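Local coordinates for hypothetical protein PH1897 (Pyrococcus horikoshii, PDB 1VDW) that probably hydrolyses fructose 1,6-bisphosphate to fructose 6-phosphate and phosphate with the help of magnesium, as a homodimeric member of the inositol monophosphatase superfamily, at residues 208-213 with 221-226; 215-220 with 243-248; 123-128 with 178-183; 151-156 with 160-165. One frame throughout, in Å; residues are numbered along the deposited sequence. Where two conformers were deposited one is given.

Interaction 1: residues 208-213 with 221-226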
loop_
_atom_site.group_PDB
_atom_site.type_symbol
_atom_site.label_atom_id
_atom_site.label_comp_id
_atom_site.label_asym_id
_atom_site.label_seq_id
_atom_site.Cartn_x
_atom_site.Cartn_y
_atom_site.Cartn_z
ATOM N N ILE A 208 -20.152 -2.951 0.959
ATOM C CA ILE A 208 -19.717 -2.191 2.115
ATOM C C ILE A 208 -19.587 -0.698 1.829
ATOM O O ILE A 208 -20.050 0.130 2.617
ATOM C CB ILE A 208 -18.395 -2.776 2.655
ATOM C CG1 ILE A 208 -18.666 -4.181 3.205
ATOM C CG2 ILE A 208 -17.802 -1.873 3.730
ATOM C CD1 ILE A 208 -17.422 -4.989 3.490
ATOM N N ALA A 209 -18.973 -0.347 0.703
ATOM C CA ALA A 209 -18.814 1.058 0.359
ATOM C C ALA A 209 -20.168 1.720 0.121
ATOM O O ALA A 209 -20.402 2.837 0.577
ATOM C CB ALA A 209 -17.929 1.196 -0.876
ATOM N N ARG A 210 -21.066 1.034 -0.579
ATOM C CA ARG A 210 -22.381 1.605 -0.838
ATOM C C ARG A 210 -23.151 1.886 0.440
ATOM O O ARG A 210 -23.706 2.968 0.603
ATOM C CB ARG A 210 -23.204 0.685 -1.734
ATOM C CG ARG A 210 -22.907 0.873 -3.191
ATOM C CD ARG A 210 -23.669 -0.100 -4.054
ATOM N NE ARG A 210 -23.564 0.297 -5.453
ATOM C CZ ARG A 210 -23.813 -0.500 -6.482
ATOM N NH1 ARG A 210 -24.186 -1.757 -6.281
ATOM N NH2 ARG A 210 -23.676 -0.039 -7.717
ATOM N N GLU A 211 -23.188 0.923 1.354
ATOM C CA GLU A 211 -23.918 1.140 2.595
ATOM C C GLU A 211 -23.284 2.270 3.403
ATOM O O GLU A 211 -23.963 2.931 4.186
ATOM C CB GLU A 211 -23.979 -0.152 3.412
ATOM C CG GLU A 211 -24.789 -0.065 4.705
ATOM C CD GLU A 211 -26.202 0.474 4.518
ATOM O OE1 GLU A 211 -26.877 0.097 3.535
ATOM O OE2 GLU A 211 -26.647 1.269 5.374
ATOM N N ALA A 212 -21.989 2.502 3.193
ATOM C CA ALA A 212 -21.273 3.566 3.891
ATOM C C ALA A 212 -21.507 4.930 3.244
ATOM O O ALA A 212 -21.017 5.948 3.735
ATOM C CB ALA A 212 -19.780 3.254 3.931
ATOM N N GLY A 213 -22.239 4.944 2.133
ATOM C CA GLY A 213 -22.542 6.198 1.458
ATOM C C GLY A 213 -21.849 6.453 0.131
ATOM O O GLY A 213 -22.040 7.507 -0.477
ATOM N N GLY A 221 -21.472 5.278 -16.462
ATOM C CA GLY A 221 -22.109 6.122 -15.467
ATOM C C GLY A 221 -23.315 5.501 -14.786
ATOM O O GLY A 221 -24.101 6.204 -14.152
ATOM N N LYS A 222 -23.458 4.185 -14.904
ATOM C CA LYS A 222 -24.574 3.471 -14.294
ATOM C C LYS A 222 -24.100 2.708 -13.068
ATOM O O LYS A 222 -22.953 2.261 -13.012
ATOM C CB LYS A 222 -25.186 2.487 -15.293
ATOM C CG LYS A 222 -25.914 3.140 -16.459
ATOM C CD LYS A 222 -27.176 3.843 -15.978
ATOM C CE LYS A 222 -28.011 4.350 -17.146
ATOM N NZ LYS A 222 -29.267 4.999 -16.672
ATOM N N ASP A 223 -24.982 2.558 -12.087
ATOM C CA ASP A 223 -24.631 1.833 -10.874
ATOM C C ASP A 223 -24.129 0.445 -11.220
ATOM O O ASP A 223 -24.713 -0.252 -12.049
ATOM C CB ASP A 223 -25.838 1.716 -9.937
ATOM C CG ASP A 223 -26.201 3.033 -9.291
ATOM O OD1 ASP A 223 -25.283 3.733 -8.819
ATOM O OD2 ASP A 223 -27.404 3.366 -9.245
ATOM N N VAL A 224 -23.036 0.047 -10.582
ATOM C CA VAL A 224 -22.466 -1.267 -10.823
ATOM C C VAL A 224 -23.403 -2.342 -10.285
ATOM O O VAL A 224 -23.940 -2.214 -9.188
ATOM C CB VAL A 224 -21.091 -1.405 -10.133
ATOM C CG1 VAL A 224 -20.566 -2.828 -10.282
ATOM C CG2 VAL A 224 -20.114 -0.416 -10.745
ATOM N N GLU A 225 -23.607 -3.390 -11.076
ATOM C CA GLU A 225 -24.464 -4.497 -10.672
ATOM C C GLU A 225 -23.605 -5.735 -10.469
ATOM O O GLU A 225 -22.948 -6.200 -11.398
ATOM C CB GLU A 225 -25.522 -4.785 -11.740
ATOM C CG GLU A 225 -26.521 -3.663 -11.957
ATOM C CD GLU A 225 -27.627 -4.054 -12.919
ATOM O OE1 GLU A 225 -27.313 -4.429 -14.069
ATOM O OE2 GLU A 225 -28.811 -3.984 -12.526
ATOM N N ILE A 226 -23.607 -6.264 -9.253
ATOM C CA ILE A 226 -22.822 -7.453 -8.961
ATOM C C ILE A 226 -23.535 -8.674 -9.525
ATOM O O ILE A 226 -24.651 -8.995 -9.119
ATOM C CB ILE A 226 -22.629 -7.645 -7.440
ATOM C CG1 ILE A 226 -21.889 -6.440 -6.852
ATOM C CG2 ILE A 226 -21.861 -8.932 -7.171
ATOM C CD1 ILE A 226 -20.535 -6.177 -7.484
HETATM O O HOH W 1 -23.915 3.161 -6.388
HETATM O O HOH W 2 -24.929 -4.705 -7.367
#

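Interaction 2: residues 215-220 with 243-248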
loop_
_atom_site.group_PDB
_atom_site.type_symbol
_atom_site.label_atom_id
_atom_site.label_comp_id
_atom_site.label_asym_id
_atom_site.label_seq_id
_atom_site.Cartn_x
_atom_site.Cartn_y
_atom_site.Cartn_z
ATOM N N ILE A 215 -20.864 6.064 -3.918
ATOM C CA ILE A 215 -21.565 5.904 -5.180
ATOM C C ILE A 215 -20.613 5.037 -5.998
ATOM O O ILE A 215 -19.424 5.350 -6.098
ATOM C CB ILE A 215 -21.765 7.261 -5.878
ATOM C CG1 ILE A 215 -22.575 8.191 -4.969
ATOM C CG2 ILE A 215 -22.485 7.066 -7.210
ATOM C CD1 ILE A 215 -22.599 9.627 -5.431
ATOM N N VAL A 216 -21.112 3.941 -6.559
ATOM C CA VAL A 216 -20.265 3.040 -7.338
ATOM C C VAL A 216 -20.853 2.829 -8.727
ATOM O O VAL A 216 -21.891 2.183 -8.886
ATOM C CB VAL A 216 -20.113 1.667 -6.636
ATOM C CG1 VAL A 216 -19.107 0.807 -7.382
ATOM C CG2 VAL A 216 -19.679 1.863 -5.183
ATOM N N LYS A 217 -20.178 3.368 -9.735
ATOM C CA LYS A 217 -20.660 3.257 -11.104
ATOM C C LYS A 217 -19.643 2.662 -12.065
ATOM O O LYS A 217 -18.469 2.487 -11.723
ATOM C CB LYS A 217 -21.107 4.638 -11.593
ATOM C CG LYS A 217 -22.313 5.171 -10.829
ATOM C CD LYS A 217 -22.662 6.598 -11.213
ATOM C CE LYS A 217 -23.939 7.041 -10.517
ATOM N NZ LYS A 217 -24.301 8.453 -10.827
ATOM N N ASP A 218 -20.107 2.332 -13.268
ATOM C CA ASP A 218 -19.241 1.772 -14.292
ATOM C C ASP A 218 -18.857 2.862 -15.286
ATOM O O ASP A 218 -19.146 4.040 -15.066
ATOM C CB ASP A 218 -19.921 0.601 -15.024
ATOM C CG ASP A 218 -21.243 0.984 -15.681
ATOM O OD1 ASP A 218 -21.438 2.162 -16.040
ATOM O OD2 ASP A 218 -22.087 0.080 -15.858
ATOM N N LEU A 219 -18.203 2.465 -16.374
ATOM C CA LEU A 219 -17.759 3.406 -17.396
ATOM C C LEU A 219 -18.902 4.161 -18.068
ATOM O O LEU A 219 -18.691 5.241 -18.617
ATOM C CB LEU A 219 -16.939 2.673 -18.463
ATOM C CG LEU A 219 -15.581 2.103 -18.044
ATOM C CD1 LEU A 219 -14.977 1.311 -19.197
ATOM C CD2 LEU A 219 -14.660 3.238 -17.633
ATOM N N ASP A 220 -20.103 3.592 -18.028
ATOM C CA ASP A 220 -21.268 4.223 -18.643
ATOM C C ASP A 220 -22.011 5.126 -17.667
ATOM O O ASP A 220 -23.064 5.669 -18.000
ATOM C CB ASP A 220 -22.237 3.166 -19.180
ATOM C CG ASP A 220 -21.595 2.249 -20.202
ATOM O OD1 ASP A 220 -20.776 2.735 -21.009
ATOM O OD2 ASP A 220 -21.922 1.045 -20.202
ATOM N N GLU A 243 -20.090 14.777 -7.969
ATOM C CA GLU A 243 -19.374 15.685 -8.861
ATOM C C GLU A 243 -17.979 15.152 -9.178
ATOM O O GLU A 243 -17.521 15.233 -10.315
ATOM C CB GLU A 243 -19.263 17.082 -8.245
ATOM C CG GLU A 243 -18.649 18.112 -9.185
ATOM C CD GLU A 243 -18.524 19.487 -8.555
ATOM O OE1 GLU A 243 -18.176 20.442 -9.283
ATOM O OE2 GLU A 243 -18.768 19.613 -7.336
ATOM N N LEU A 244 -17.306 14.608 -8.169
ATOM C CA LEU A 244 -15.971 14.052 -8.360
ATOM C C LEU A 244 -16.048 12.848 -9.293
ATOM O O LEU A 244 -15.236 12.701 -10.207
ATOM C CB LEU A 244 -15.378 13.634 -7.010
ATOM C CG LEU A 244 -14.085 12.809 -7.034
ATOM C CD1 LEU A 244 -13.006 13.555 -7.796
ATOM C CD2 LEU A 244 -13.637 12.519 -5.604
ATOM N N LEU A 245 -17.037 11.993 -9.061
ATOM C CA LEU A 245 -17.218 10.808 -9.887
ATOM C C LEU A 245 -17.409 11.229 -11.343
ATOM O O LEU A 245 -16.795 10.664 -12.247
ATOM C CB LEU A 245 -18.428 10.005 -9.397
ATOM C CG LEU A 245 -18.547 8.551 -9.868
ATOM C CD1 LEU A 245 -19.538 7.817 -8.983
ATOM C CD2 LEU A 245 -18.970 8.493 -11.325
ATOM N N GLU A 246 -18.256 12.227 -11.569
ATOM C CA GLU A 246 -18.497 12.702 -12.925
ATOM C C GLU A 246 -17.243 13.327 -13.529
ATOM O O GLU A 246 -16.977 13.170 -14.721
ATOM C CB GLU A 246 -19.664 13.693 -12.939
ATOM C CG GLU A 246 -21.013 13.002 -12.798
ATOM C CD GLU A 246 -22.181 13.960 -12.849
ATOM O OE1 GLU A 246 -22.158 14.882 -13.692
ATOM O OE2 GLU A 246 -23.129 13.780 -12.056
ATOM N N THR A 247 -16.466 14.024 -12.705
ATOM C CA THR A 247 -15.231 14.635 -13.182
ATOM C C THR A 247 -14.257 13.542 -13.610
ATOM O O THR A 247 -13.561 13.675 -14.615
ATOM C CB THR A 247 -14.575 15.498 -12.090
ATOM O OG1 THR A 247 -15.410 16.630 -11.817
ATOM C CG2 THR A 247 -13.196 15.976 -12.535
ATOM N N ILE A 248 -14.213 12.455 -12.845
ATOM C CA ILE A 248 -13.330 11.347 -13.177
ATOM C C ILE A 248 -13.750 10.740 -14.515
ATOM O O ILE A 248 -12.912 10.480 -15.375
ATOM C CB ILE A 248 -13.361 10.259 -12.075
ATOM C CG1 ILE A 248 -12.695 10.801 -10.806
ATOM C CG2 ILE A 248 -12.652 8.996 -12.558
ATOM C CD1 ILE A 248 -12.847 9.906 -9.592
#

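Interaction 3: residues 123-128 with 178-183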
loop_
_atom_site.group_PDB
_atom_site.type_symbol
_atom_site.label_atom_id
_atom_site.label_comp_id
_atom_site.label_asym_id
_atom_site.label_seq_id
_atom_site.Cartn_x
_atom_site.Cartn_y
_atom_site.Cartn_z
ATOM N N ARG A 123 -8.519 -6.046 11.273
ATOM C CA ARG A 123 -9.741 -5.307 10.992
ATOM C C ARG A 123 -10.817 -6.097 10.282
ATOM O O ARG A 123 -10.558 -6.738 9.259
ATOM C CB ARG A 123 -9.442 -4.089 10.129
ATOM C CG ARG A 123 -8.721 -2.976 10.805
ATOM C CD ARG A 123 -8.416 -1.943 9.742
ATOM N NE ARG A 123 -7.576 -0.867 10.230
ATOM C CZ ARG A 123 -6.906 -0.029 9.444
ATOM N NH1 ARG A 123 -6.968 -0.137 8.113
ATOM N NH2 ARG A 123 -6.166 0.921 9.997
ATOM N N LEU A 124 -12.030 -6.033 10.810
ATOM C CA LEU A 124 -13.151 -6.701 10.170
ATOM C C LEU A 124 -14.145 -5.644 9.716
ATOM O O LEU A 124 -14.762 -4.972 10.547
ATOM C CB LEU A 124 -13.854 -7.681 11.118
ATOM C CG LEU A 124 -15.083 -8.373 10.504
ATOM C CD1 LEU A 124 -14.660 -9.210 9.309
ATOM C CD2 LEU A 124 -15.773 -9.252 11.542
ATOM N N TYR A 125 -14.265 -5.471 8.401
ATOM C CA TYR A 125 -15.217 -4.526 7.827
ATOM C C TYR A 125 -16.469 -5.325 7.504
ATOM O O TYR A 125 -16.384 -6.419 6.938
ATOM C CB TYR A 125 -14.699 -3.932 6.514
ATOM C CG TYR A 125 -13.430 -3.126 6.610
ATOM C CD1 TYR A 125 -13.470 -1.733 6.630
ATOM C CD2 TYR A 125 -12.184 -3.754 6.632
ATOM C CE1 TYR A 125 -12.291 -0.983 6.662
ATOM C CE2 TYR A 125 -11.007 -3.018 6.665
ATOM C CZ TYR A 125 -11.070 -1.638 6.678
ATOM O OH TYR A 125 -9.897 -0.911 6.693
ATOM N N GLU A 126 -17.625 -4.777 7.857
ATOM C CA GLU A 126 -18.885 -5.446 7.582
ATOM C C GLU A 126 -19.873 -4.486 6.946
ATOM O O GLU A 126 -19.921 -3.303 7.280
ATOM C CB GLU A 126 -19.492 -6.012 8.868
ATOM C CG GLU A 126 -18.649 -7.078 9.533
ATOM C CD GLU A 126 -19.264 -7.556 10.831
ATOM O OE1 GLU A 126 -19.903 -8.631 10.836
ATOM O OE2 GLU A 126 -19.117 -6.841 11.840
ATOM N N GLY A 127 -20.659 -5.014 6.018
ATOM C CA GLY A 127 -21.666 -4.219 5.350
ATOM C C GLY A 127 -22.990 -4.933 5.501
ATOM O O GLY A 127 -23.114 -6.108 5.156
ATOM N N ILE A 128 -23.971 -4.225 6.047
ATOM C CA ILE A 128 -25.296 -4.790 6.248
ATOM C C ILE A 128 -26.296 -3.846 5.602
ATOM O O ILE A 128 -26.688 -2.841 6.196
ATOM C CB ILE A 128 -25.623 -4.926 7.748
ATOM C CG1 ILE A 128 -24.519 -5.725 8.448
ATOM C CG2 ILE A 128 -26.977 -5.609 7.920
ATOM C CD1 ILE A 128 -24.647 -5.775 9.964
ATOM N N GLU A 178 -9.022 -1.302 -0.909
ATOM C CA GLU A 178 -9.168 0.062 -1.373
ATOM C C GLU A 178 -10.624 0.503 -1.268
ATOM O O GLU A 178 -10.906 1.632 -0.876
ATOM C CB GLU A 178 -8.562 0.182 -2.774
ATOM C CG GLU A 178 -7.031 0.190 -2.647
ATOM C CD GLU A 178 -6.285 -0.210 -3.899
ATOM O OE1 GLU A 178 -6.478 -1.349 -4.371
ATOM O OE2 GLU A 178 -5.486 0.611 -4.402
ATOM N N LEU A 179 -11.554 -0.398 -1.566
ATOM C CA LEU A 179 -12.969 -0.081 -1.433
ATOM C C LEU A 179 -13.337 0.064 0.052
ATOM O O LEU A 179 -14.143 0.922 0.412
ATOM C CB LEU A 179 -13.815 -1.166 -2.102
ATOM C CG LEU A 179 -13.788 -1.095 -3.633
ATOM C CD1 LEU A 179 -14.363 -2.371 -4.221
ATOM C CD2 LEU A 179 -14.581 0.125 -4.106
ATOM N N ALA A 180 -12.751 -0.767 0.911
ATOM C CA ALA A 180 -13.008 -0.679 2.346
ATOM C C ALA A 180 -12.475 0.658 2.871
ATOM O O ALA A 180 -13.081 1.278 3.748
ATOM C CB ALA A 180 -12.335 -1.840 3.076
ATOM N N TYR A 181 -11.333 1.090 2.344
ATOM C CA TYR A 181 -10.743 2.356 2.763
ATOM C C TYR A 181 -11.665 3.499 2.361
ATOM O O TYR A 181 -11.837 4.458 3.114
ATOM C CB TYR A 181 -9.361 2.550 2.139
ATOM C CG TYR A 181 -8.271 1.653 2.700
ATOM C CD1 TYR A 181 -8.506 0.794 3.777
ATOM C CD2 TYR A 181 -6.998 1.662 2.134
ATOM C CE1 TYR A 181 -7.492 -0.039 4.272
ATOM C CE2 TYR A 181 -5.988 0.840 2.617
ATOM C CZ TYR A 181 -6.241 -0.005 3.682
ATOM O OH TYR A 181 -5.226 -0.820 4.128
ATOM N N LEU A 182 -12.245 3.405 1.169
ATOM C CA LEU A 182 -13.192 4.417 0.716
ATOM C C LEU A 182 -14.381 4.434 1.684
ATOM O O LEU A 182 -14.847 5.498 2.102
ATOM C CB LEU A 182 -13.683 4.075 -0.690
ATOM C CG LEU A 182 -14.888 4.856 -1.220
ATOM C CD1 LEU A 182 -14.538 6.328 -1.372
ATOM C CD2 LEU A 182 -15.317 4.258 -2.550
ATOM N N ALA A 183 -14.841 3.244 2.057
ATOM C CA ALA A 183 -15.984 3.102 2.945
ATOM C C ALA A 183 -15.809 3.750 4.310
ATOM O O ALA A 183 -16.781 4.226 4.899
ATOM C CB ALA A 183 -16.325 1.628 3.114
#

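Interaction 4: residues 151-156 with 160-165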
loop_
_atom_site.group_PDB
_atom_site.type_symbol
_atom_site.label_atom_id
_atom_site.label_comp_id
_atom_site.label_asym_id
_atom_site.label_seq_id
_atom_site.Cartn_x
_atom_site.Cartn_y
_atom_site.Cartn_z
ATOM N N ILE A 151 -7.099 9.265 -4.125
ATOM C CA ILE A 151 -7.795 8.136 -4.721
ATOM C C ILE A 151 -6.928 6.928 -5.006
ATOM O O ILE A 151 -5.706 7.021 -5.044
ATOM C CB ILE A 151 -8.439 8.547 -6.082
ATOM C CG1 ILE A 151 -7.358 8.702 -7.162
ATOM C CG2 ILE A 151 -9.207 9.859 -5.918
ATOM C CD1 ILE A 151 -7.908 8.796 -8.584
ATOM N N SER A 152 -7.587 5.784 -5.166
ATOM C CA SER A 152 -6.922 4.564 -5.600
ATOM C C SER A 152 -7.140 4.633 -7.115
ATOM O O SER A 152 -8.242 4.965 -7.572
ATOM C CB SER A 152 -7.592 3.331 -4.996
ATOM O OG SER A 152 -7.254 2.151 -5.700
ATOM N N PHE A 153 -6.103 4.329 -7.886
ATOM C CA PHE A 153 -6.195 4.436 -9.336
ATOM C C PHE A 153 -5.447 3.331 -10.064
ATOM O O PHE A 153 -4.259 3.110 -9.819
ATOM C CB PHE A 153 -5.658 5.820 -9.751
ATOM C CG PHE A 153 -5.768 6.128 -11.227
ATOM C CD1 PHE A 153 -6.886 5.751 -11.968
ATOM C CD2 PHE A 153 -4.771 6.871 -11.855
ATOM C CE1 PHE A 153 -7.007 6.113 -13.312
ATOM C CE2 PHE A 153 -4.886 7.236 -13.196
ATOM C CZ PHE A 153 -6.006 6.856 -13.922
ATOM N N TYR A 154 -6.167 2.644 -10.951
ATOM C CA TYR A 154 -5.625 1.566 -11.777
ATOM C C TYR A 154 -6.045 1.810 -13.225
ATOM O O TYR A 154 -7.234 1.972 -13.512
ATOM C CB TYR A 154 -6.200 0.201 -11.388
ATOM C CG TYR A 154 -5.836 -0.339 -10.024
ATOM C CD1 TYR A 154 -4.884 -1.348 -9.889
ATOM C CD2 TYR A 154 -6.505 0.091 -8.887
ATOM C CE1 TYR A 154 -4.617 -1.923 -8.656
ATOM C CE2 TYR A 154 -6.243 -0.477 -7.647
ATOM C CZ TYR A 154 -5.301 -1.487 -7.546
ATOM O OH TYR A 154 -5.056 -2.085 -6.336
ATOM N N THR A 155 -5.076 1.826 -14.132
ATOM C CA THR A 155 -5.364 2.003 -15.549
ATOM C C THR A 155 -4.239 1.391 -16.366
ATOM O O THR A 155 -3.119 1.240 -15.883
ATOM C CB THR A 155 -5.503 3.486 -15.937
ATOM O OG1 THR A 155 -5.830 3.578 -17.331
ATOM C CG2 THR A 155 -4.206 4.234 -15.674
ATOM N N LYS A 156 -4.548 1.029 -17.605
ATOM C CA LYS A 156 -3.563 0.447 -18.507
ATOM C C LYS A 156 -3.072 1.539 -19.448
ATOM O O LYS A 156 -2.068 1.374 -20.143
ATOM C CB LYS A 156 -4.199 -0.677 -19.330
ATOM C CG LYS A 156 -4.703 -1.862 -18.516
ATOM C CD LYS A 156 -3.627 -2.925 -18.325
ATOM C CE LYS A 156 -2.435 -2.412 -17.533
ATOM N NZ LYS A 156 -1.375 -3.450 -17.405
ATOM N N THR A 160 -2.995 11.060 -17.070
ATOM C CA THR A 160 -2.650 12.455 -16.825
ATOM C C THR A 160 -3.834 13.316 -16.383
ATOM O O THR A 160 -3.749 14.039 -15.390
ATOM C CB THR A 160 -2.029 13.087 -18.085
ATOM O OG1 THR A 160 -0.894 12.316 -18.497
ATOM C CG2 THR A 160 -1.591 14.520 -17.805
ATOM N N LYS A 161 -4.937 13.240 -17.122
ATOM C CA LYS A 161 -6.110 14.042 -16.802
ATOM C C LYS A 161 -6.688 13.736 -15.425
ATOM O O LYS A 161 -7.063 14.649 -14.693
ATOM C CB LYS A 161 -7.182 13.873 -17.882
ATOM C CG LYS A 161 -6.787 14.464 -19.231
ATOM C CD LYS A 161 -7.887 14.275 -20.262
ATOM C CE LYS A 161 -7.480 14.842 -21.611
ATOM N NZ LYS A 161 -8.547 14.649 -22.634
ATOM N N ILE A 162 -6.764 12.459 -15.065
ATOM C CA ILE A 162 -7.283 12.093 -13.753
ATOM C C ILE A 162 -6.311 12.507 -12.646
ATOM O O ILE A 162 -6.722 13.046 -11.621
ATOM C CB ILE A 162 -7.568 10.566 -13.669
ATOM C CG1 ILE A 162 -8.804 10.226 -14.508
ATOM C CG2 ILE A 162 -7.778 10.144 -12.219
ATOM C CD1 ILE A 162 -9.136 8.747 -14.556
ATOM N N ILE A 163 -5.022 12.268 -12.861
ATOM C CA ILE A 163 -4.022 12.621 -11.860
ATOM C C ILE A 163 -4.031 14.120 -11.560
ATOM O O ILE A 163 -3.766 14.535 -10.434
ATOM C CB ILE A 163 -2.614 12.171 -12.311
ATOM C CG1 ILE A 163 -2.570 10.641 -12.383
ATOM C CG2 ILE A 163 -1.556 12.682 -11.338
ATOM C CD1 ILE A 163 -1.315 10.081 -13.024
ATOM N N ASP A 164 -4.351 14.928 -12.564
ATOM C CA ASP A 164 -4.400 16.377 -12.388
ATOM C C ASP A 164 -5.479 16.792 -11.390
ATOM O O ASP A 164 -5.352 17.811 -10.712
ATOM C CB ASP A 164 -4.674 17.057 -13.731
ATOM C CG ASP A 164 -5.043 18.521 -13.578
ATOM O OD1 ASP A 164 -4.175 19.318 -13.163
ATOM O OD2 ASP A 164 -6.207 18.873 -13.869
ATOM N N LYS A 165 -6.530 15.987 -11.296
ATOM C CA LYS A 165 -7.654 16.275 -10.410
ATOM C C LYS A 165 -7.461 15.825 -8.968
ATOM O O LYS A 165 -8.293 16.126 -8.113
ATOM C CB LYS A 165 -8.920 15.602 -10.945
ATOM C CG LYS A 165 -9.191 15.821 -12.421
ATOM C CD LYS A 165 -9.495 17.275 -12.719
ATOM C CE LYS A 165 -9.769 17.486 -14.200
ATOM N NZ LYS A 165 -10.093 18.905 -14.517
#

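Interaction 1: residues 208-213 with 221-226
Arg210, in the last turn of a helix, reaches out to the loop 221-226 and takes hold of the backbone carbonyl of Val224 with the end of its guanidinium group. Both terminal nitrogens share the one oxygen: NH2 lies 2.6 Å from Val224 O, in the carbonyl plane and on a lone pair, with an N-H...O angle of 150°, whereas Arg210 NH1 stands 3.0 Å from Val224 O and its bond is more bent, at 133°. The carbonyl oxygen sits close to the guanidinium plane, where the N-H groups point. A chain extended from CG to NE gives arginine the length to cross from helix to loop.

Asp223 meets the group differently. Its OD1 is 4.2 Å from Arg210 NH2 and well out of the guanidinium plane; no N-H points at it, and directly the two share only opposite charge. A water bridges them, accepting from Arg210 NE at 3.0 Å and donating to Asp223 OD1 at 2.8 Å. A second water accepts from Arg210 NH1 and from the backbone N of Ile226. Replacing Arg210 by a leucine would probably leave the Val224 carbonyl without its two side-chain donors and lose the tie from helix 199-211 to this loop.

The same NH2 also bonds to Val216 O in strand 215-217, to which Val224 is joined by a backbone hydrogen bond. Helix 199-211, which ends in a Schellman motif at Gly213, is thereby tied both to that edge strand and to the loop running beside it, while Ile208 and Ala212 rest on Ala183 of helix 175-184.

Interaction 2: residues 215-220 with 243-248
An edge strand of the five-stranded mixed sheet is covered here by a helix packed on one of its faces, the alpha/beta layering of this half of the subunit: Leu245 of helix 242-250 comes down on Ile215 and Lys217 of strand 215-217. Since residues two apart on a strand face the same way, both flank the leucine, while Val216 between them points away from the helix.

The tightest meeting is methyl on methyl, with Ile215 CG2 3.5 Å from Leu245 CD1. The leucine has CG anti to its backbone nitrogen (chi1 -163°), which carries both methyls off the helix and onto the strand. On the isoleucine the CG2 branch does the touching, the two side chains meeting at a slant. Leu245 CD1 also lies 3.8 Å from the carbonyl O of Ile215, so it covers part of the strand backbone as well.

Toward Leu245, Lys217 offers carbon, not charge. Its extended chain passes Leu245 at about a right angle, CD lying 4.0 Å from Leu245 CD1 and 4.2 Å from Leu245 CD2. A lysine suits this border because its methylenes can roof a buried leucine while NZ goes on to a salt bridge with Glu242 in the first turn of the same helix.

Beyond Lys217 the chain turns away, Asp218 OD1 accepting from Asp220 N at 2.8 Å in an Asx turn. Strand 234-239 lies next to 215-217 in the sheet, and its Ile237 meets both Leu245 and Ile248; the latter reaches on to Ala189 and Val191 of strand 189-193.

Interaction 3: residues 123-128 with 178-183
The ring of Tyr125 carries the methyl of Ala180 on one face: CB lies 3.6 Å from the ring centroid and only 8° off the ring normal, a centred CH-pi contact. Alanine suits the place, since its single carbon lets strand 123-128 and helix 178-183 come close. The Tyr181 ring is met at its edge instead, Tyr125 OH lying near its plane 3.5 Å from Tyr181 CE1. That same CE1 is near the edge of the Arg123 guanidinium, 3.9 Å from NH1; the two planes are 77° apart, so this is no stack.

With CG beside the backbone nitrogen (chi1 -62°), Tyr125 has its ring set over Ala180 and its hydroxyl carried to the edge of Tyr181. There the polar ends converge on Glu118: OE1 pairs with Arg123 NH1 and Tyr125 OH, OE2 with Tyr181 OH. Arg184 NE also bonds to Tyr125 OH, and Arg123 NH2 reaches Gly95 O of the second subunit.

Apolar carbon thus fills the contact near the backbones, while the polar ends of three side chains share one carboxylate close to the dimer interface. These three partners, one of them an arginine, would be expected to favour an ionised Glu118 and to fix the rotation of both phenols.

Interaction 4: residues 151-156 with 160-165
Phe153 and Ile162 make the heart of this contact. The isoleucine sets its CG2 methyl over one face of the ring, 4.1 Å from the centroid of Phe153 and 11° off the normal, a CH-pi contact. Ile162 has two conformations, and in one of them its CD1 methyl touches the ring too, 3.6 Å from Phe153 CE1. Ile163, one residue on, brings its CG1 to 4.2 Å from Phe153 CE2, and Ile151 puts its CD1 3.9 Å from Ile162 CG2, the pair crossing at about a right angle.

With its CG anti to the backbone nitrogen (chi1 -176°), Phe153 sends the ring out to the helix, where a flat aromatic offers branched chains a broad surface. Ile151 and Phe153, two apart on the strand, face the same way, and Ile162 with its two branches can touch both. An alanine at Phe153 would probably open a gap beneath Ile162 and leave that side chain without the ring it rests on.

In the next shell, Val191 of strand 189-193 backs Phe153, Ala189 backs Ile151, and Ile248 of helix 242-250 lies against Ile162. Backbone bonds to Arg170 on one side and, through Ser152, to Ala189 and Val191 on the other hold the strand in its sheet. Ile163 also packs on Gly157 of the second subunit.

Strand and helix run almost exactly antiparallel, at 175°, with their axes 10.8 Å apart. This is the first half of a beta-alpha-beta unit, in which helix 160-164 crosses over the sheet to bring strand 168-170 in parallel beside 150-154.

Interactions 3 and 4 are the buried contacts, both joining a strand to a helix through a methyl over an aromatic face and both touching the second subunit; Glu178, from the helix of interaction 3, is hydrogen-bonded to Ser152 and Tyr154 on the strand of interaction 4. Interactions 1 and 2 are only partly buried and share the carbonyl of Val216. Interaction 1 is polar and water-bridged, holding a loop by its backbone, whereas interaction 2 is apolar with a charged border. Interactions 2 and 4 cover the same five-stranded sheet, and their helices touch; interaction 3 instead leans on the eight-stranded sheet, and its helix packs against that of interaction 1.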